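Local coordinates for protein ferredoxin, 2Fe-2S (PDB 1M2D) that carries electrons on a single [2Fe-2S] cluster held in a thioredoxin-like fold, working as a homodimeric ferredoxin, at residues 54-57 with 63-66; 65-70 with 88-93. The protein carries 1 engineered substitution. All coordinates share one frame; numbering follows the deposited sequence.

Interaction 1: 54-57 with 63-66. With FES (Fe2/s2 (inorganic) cluster), chain C.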
loop_
_atom_site.group_PDB
_atom_site.type_symbol
_atom_site.label_atom_id
_atom_site.label_comp_id
_atom_site.label_asym_id
_atom_site.label_seq_id
_atom_site.Cartn_x
_atom_site.Cartn_y
_atom_site.Cartn_z
ATOM N N GLY A 54 -3.081 4.991 -4.031
ATOM C CA GLY A 54 -2.861 6.369 -4.473
ATOM C C GLY A 54 -1.381 6.698 -4.481
ATOM O O GLY A 54 -0.506 5.882 -4.160
ATOM N N CYS A 55 -1.079 7.948 -4.805
ATOM C CA CYS A 55 0.292 8.425 -5.045
ATOM C C CYS A 55 1.160 8.097 -3.871
ATOM O O CYS A 55 0.823 8.354 -2.704
ATOM C CB CYS A 55 0.247 9.909 -5.258
ATOM S SG CYS A 55 1.853 10.692 -5.637
ATOM N N MET A 56 2.356 7.562 -4.165
ATOM C CA MET A 56 3.403 7.264 -3.196
ATOM C C MET A 56 4.591 8.210 -3.309
ATOM O O MET A 56 5.678 7.946 -2.845
ATOM C CB MET A 56 3.841 5.787 -3.292
ATOM C CG MET A 56 2.721 4.900 -2.751
ATOM S SD MET A 56 3.166 3.136 -2.634
ATOM C CE MET A 56 3.038 2.638 -4.337
ATOM N N ASN A 57 4.354 9.388 -3.920
ATOM C CA ASN A 57 5.252 10.495 -3.836
ATOM C C ASN A 57 6.571 10.285 -4.585
ATOM O O ASN A 57 7.620 10.830 -4.224
ATOM C CB ASN A 57 5.551 10.927 -2.385
ATOM C CG ASN A 57 4.265 11.092 -1.604
ATOM O OD1 ASN A 57 4.057 10.513 -0.517
ATOM N ND2 ASN A 57 3.358 11.884 -2.160
ATOM N N PRO A 63 5.663 4.288 -13.637
ATOM C CA PRO A 63 4.870 3.640 -12.569
ATOM C C PRO A 63 5.692 3.117 -11.406
ATOM O O PRO A 63 6.712 2.468 -11.593
ATOM C CB PRO A 63 4.188 2.509 -13.259
ATOM C CG PRO A 63 4.005 3.018 -14.654
ATOM C CD PRO A 63 5.336 3.678 -14.960
ATOM N N VAL A 64 5.245 3.471 -10.215
ATOM C CA VAL A 64 5.858 3.098 -8.931
ATOM C C VAL A 64 5.205 1.825 -8.399
ATOM O O VAL A 64 3.967 1.755 -8.266
ATOM C CB VAL A 64 5.749 4.245 -7.923
ATOM C CG1 VAL A 64 6.365 3.831 -6.602
ATOM C CG2 VAL A 64 6.444 5.503 -8.458
ATOM N N VAL A 65 6.038 0.839 -8.072
ATOM C CA VAL A 65 5.617 -0.428 -7.500
ATOM C C VAL A 65 6.498 -0.690 -6.289
ATOM O O VAL A 65 7.718 -0.622 -6.432
ATOM C CB VAL A 65 5.728 -1.576 -8.531
ATOM C CG1 VAL A 65 5.375 -2.884 -7.863
ATOM C CG2 VAL A 65 4.865 -1.247 -9.726
ATOM N N VAL A 66 5.915 -0.997 -5.136
ATOM C CA VAL A 66 6.696 -1.227 -3.918
ATOM C C VAL A 66 6.399 -2.618 -3.397
ATOM O O VAL A 66 5.238 -3.015 -3.316
ATOM C CB VAL A 66 6.374 -0.144 -2.869
ATOM C CG1 VAL A 66 7.277 -0.359 -1.646
ATOM C CG2 VAL A 66 6.513 1.230 -3.491
HETATM FE FE1 FES C . 2.075 7.259 -8.598
HETATM FE FE2 FES C . 2.622 9.699 -7.586
HETATM S S1 FES C . 1.025 9.159 -9.048
HETATM S S2 FES C . 3.720 7.769 -7.206
#
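The side chain of M56 reaches from the cluster-binding loop to the start of strand 65-68, and its terminal methyl and sulfur carry the direct contact with the strand. M56 CE lies 3.8 Å from V66 CG2 and 4.2 Å from V64 CG1, resting against two valines that point to the same side of the chain; SD adds a contact to V66 CG2 at 3.9 Å. The methionine is extended at chi2 and bends at chi3 (-77°), which carries the methyl alongside V64 while SD stays against V66. W73 of strand 72-74 touches all three side chains, and C9, another cluster ligand, also packs on M56. This part is buried and largely apolar, closed off further by T51 of the second subunit. Here too V64 faces the inorganic sulfur S2, with CG2 at 3.8 Å.

The open side is formed by C55 and N57, neither of which touches the strand. C55 places its SG on iron FE2, at 2.3 Å; the same iron is bound by S59, an engineered serine in place of the native cysteine. N57 donates its backbone N-H to C55 SG, N to SG 3.3 Å, at an angle of 155°, and its exposed side chain rests on V49 of the second subunit.

The cis peptide before P63, just ahead of the strand, is a hallmark of the thioredoxin-like fold. The direct contact is van der Waals packing, and the cluster bridges loop and strand a second time; the N-H on the C55 sulfur would be expected to draw off part of its negative charge, and V64 probably helps to shield S2 from water.

Interaction 2: 65-70 with 88-93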
loop_
_atom_site.group_PDB
_atom_site.type_symbol
_atom_site.label_atom_id
_atom_site.label_comp_id
_atom_site.label_asym_id
_atom_site.label_seq_id
_atom_site.Cartn_x
_atom_site.Cartn_y
_atom_site.Cartn_z
ATOM N N VAL A 65 6.038 0.839 -8.072
ATOM C CA VAL A 65 5.617 -0.428 -7.500
ATOM C C VAL A 65 6.498 -0.690 -6.289
ATOM O O VAL A 65 7.718 -0.622 -6.432
ATOM C CB VAL A 65 5.728 -1.576 -8.531
ATOM C CG1 VAL A 65 5.375 -2.884 -7.863
ATOM C CG2 VAL A 65 4.865 -1.247 -9.726
ATOM N N VAL A 66 5.915 -0.997 -5.136
ATOM C CA VAL A 66 6.696 -1.227 -3.918
ATOM C C VAL A 66 6.399 -2.618 -3.397
ATOM O O VAL A 66 5.238 -3.015 -3.316
ATOM C CB VAL A 66 6.374 -0.144 -2.869
ATOM C CG1 VAL A 66 7.277 -0.359 -1.646
ATOM C CG2 VAL A 66 6.513 1.230 -3.491
ATOM N N VAL A 67 7.436 -3.343 -3.027
ATOM C CA VAL A 67 7.320 -4.681 -2.514
ATOM C C VAL A 67 7.749 -4.712 -1.053
ATOM O O VAL A 67 8.911 -4.380 -0.747
ATOM C CB VAL A 67 8.133 -5.718 -3.329
ATOM C CG1 VAL A 67 7.923 -7.113 -2.806
ATOM C CG2 VAL A 67 7.761 -5.603 -4.805
ATOM N N TYR A 68 6.825 -5.105 -0.193
ATOM C CA TYR A 68 7.074 -5.292 1.229
ATOM C C TYR A 68 6.968 -6.737 1.603
ATOM O O TYR A 68 6.304 -7.508 0.897
ATOM C CB TYR A 68 6.126 -4.389 2.060
ATOM C CG TYR A 68 6.540 -2.928 2.067
ATOM C CD1 TYR A 68 5.732 -1.952 1.540
ATOM C CD2 TYR A 68 7.749 -2.530 2.613
ATOM C CE1 TYR A 68 6.096 -0.616 1.549
ATOM C CE2 TYR A 68 8.130 -1.212 2.622
ATOM C CZ TYR A 68 7.302 -0.273 2.088
ATOM O OH TYR A 68 7.788 0.957 2.117
ATOM N N PRO A 69 7.553 -7.153 2.726
ATOM C CA PRO A 69 8.341 -6.347 3.637
ATOM C C PRO A 69 9.756 -6.005 3.165
ATOM O O PRO A 69 10.445 -5.260 3.872
ATOM C CB PRO A 69 8.389 -7.207 4.893
ATOM C CG PRO A 69 8.362 -8.584 4.370
ATOM C CD PRO A 69 7.397 -8.542 3.214
ATOM N N ASP A 70 10.161 -6.480 1.979
ATOM C CA ASP A 70 11.500 -6.197 1.485
ATOM C C ASP A 70 11.861 -4.734 1.454
ATOM O O ASP A 70 13.034 -4.355 1.667
ATOM C CB ASP A 70 11.627 -6.719 0.008
ATOM C CG ASP A 70 11.234 -8.164 -0.195
ATOM O OD1 ASP A 70 10.445 -8.777 0.525
ATOM O OD2 ASP A 70 11.723 -8.753 -1.201
ATOM N N LYS A 88 11.667 -13.378 -10.961
ATOM C CA LYS A 88 12.956 -13.183 -10.321
ATOM C C LYS A 88 12.808 -12.791 -8.865
ATOM O O LYS A 88 13.547 -13.257 -7.990
ATOM C CB LYS A 88 13.801 -12.152 -11.075
ATOM C CG LYS A 88 14.215 -12.540 -12.498
ATOM C CD LYS A 88 15.077 -13.825 -12.494
ATOM C CE LYS A 88 15.690 -14.069 -13.853
ATOM N NZ LYS A 88 15.976 -15.509 -14.050
ATOM N N HIS A 89 11.869 -11.883 -8.566
ATOM C CA HIS A 89 11.704 -11.325 -7.230
ATOM C C HIS A 89 10.606 -12.043 -6.451
ATOM O O HIS A 89 10.909 -12.590 -5.357
ATOM C CB HIS A 89 11.483 -9.803 -7.353
ATOM C CG HIS A 89 11.469 -9.117 -6.029
ATOM N ND1 HIS A 89 11.227 -7.758 -5.973
ATOM C CD2 HIS A 89 11.684 -9.522 -4.773
ATOM C CE1 HIS A 89 11.299 -7.415 -4.694
ATOM N NE2 HIS A 89 11.550 -8.486 -3.944
ATOM N N LEU A 90 9.384 -12.038 -6.928
ATOM C CA LEU A 90 8.304 -12.552 -6.050
ATOM C C LEU A 90 8.471 -14.039 -5.842
ATOM O O LEU A 90 8.175 -14.491 -4.734
ATOM C CB LEU A 90 6.933 -12.197 -6.627
ATOM C CG LEU A 90 6.730 -10.715 -6.859
ATOM C CD1 LEU A 90 5.289 -10.482 -7.327
ATOM C CD2 LEU A 90 7.032 -9.868 -5.664
ATOM N N LYS A 91 8.940 -14.783 -6.851
ATOM C CA LYS A 91 9.159 -16.206 -6.670
ATOM C C LYS A 91 10.623 -16.477 -6.302
ATOM O O LYS A 91 10.852 -17.266 -5.423
ATOM C CB LYS A 91 8.836 -16.971 -7.944
ATOM C CG LYS A 91 7.332 -16.998 -8.196
ATOM C CD LYS A 91 7.172 -17.681 -9.523
ATOM C CE LYS A 91 5.725 -18.059 -9.650
ATOM N NZ LYS A 91 5.693 -18.972 -10.850
ATOM N N GLY A 92 11.583 -15.850 -6.971
ATOM C CA GLY A 92 12.999 -16.129 -6.830
ATOM C C GLY A 92 13.699 -15.429 -5.689
ATOM O O GLY A 92 14.834 -15.800 -5.363
ATOM N N GLY A 93 13.110 -14.402 -5.097
ATOM C CA GLY A 93 13.817 -13.690 -4.066
ATOM C C GLY A 93 14.846 -12.680 -4.502
ATOM O O GLY A 93 15.571 -12.118 -3.665
#
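H89 carries the polar link between helix 82-91 and the turn after strand 65-68, donating NE2-H to D70 OD2 over 2.8 Å. The bond is nearly straight, at 173°, and the acceptor lies almost in the imidazole plane, at the ring edge. The donor comes in from above the carboxylate plane, and the two planes stand 50° apart. A chi1 of -173° sets the imidazole opposite the backbone N of H89 and sends it out from the helix toward the strand; the other ring nitrogen, ND1, is hydrogen-bonded to Y74 OH of strand 72-74.

The apolar contacts come from V67, the strand residue facing the helix. It meets the imidazole at CE1, 3.8 Å from V67 CB, with both methyls close behind, and its CG1 lies 4.1 Å from L90 CD2. L90 continues this packing onto V6 of strand 4-9 and L44 of helix 42-45. Together these contacts lay helix 82-91 against one face of the thioredoxin-like sheet.

Replacing H89 with alanine is likely to leave D70 OD2 without its donor and Y74 OH without this partner, with a gap beside V67.

Both imidazole nitrogens are therefore engaged, which fixes the ring's rotation; the nearby carboxylate would be expected to stabilise any positive charge on the imidazole, in a contact that, away from the cluster, joins the helix to strand 65-68 and to the turn that follows it.

How the interactions relate
Strand 4-9 and helix 27-40 come first along the chain, and after strand 48-53 the chain enters the loop where interaction 1 begins. That contact closes a short loop, with five residues between 54-57 and 63-66. Interaction 2 starts on the strand where interaction 1 ends, sharing V65 and V66, and closes a longer excursion through strand 72-74 and into helix 82-91. The two loops follow one another with this small overlap; neither nests within the other. Their centres lie about 15 Å apart. Strand 65-68 is thereby tied to the cluster loop at its start and to helix 82-91 toward its end, and residues of both contacts touch the second subunit.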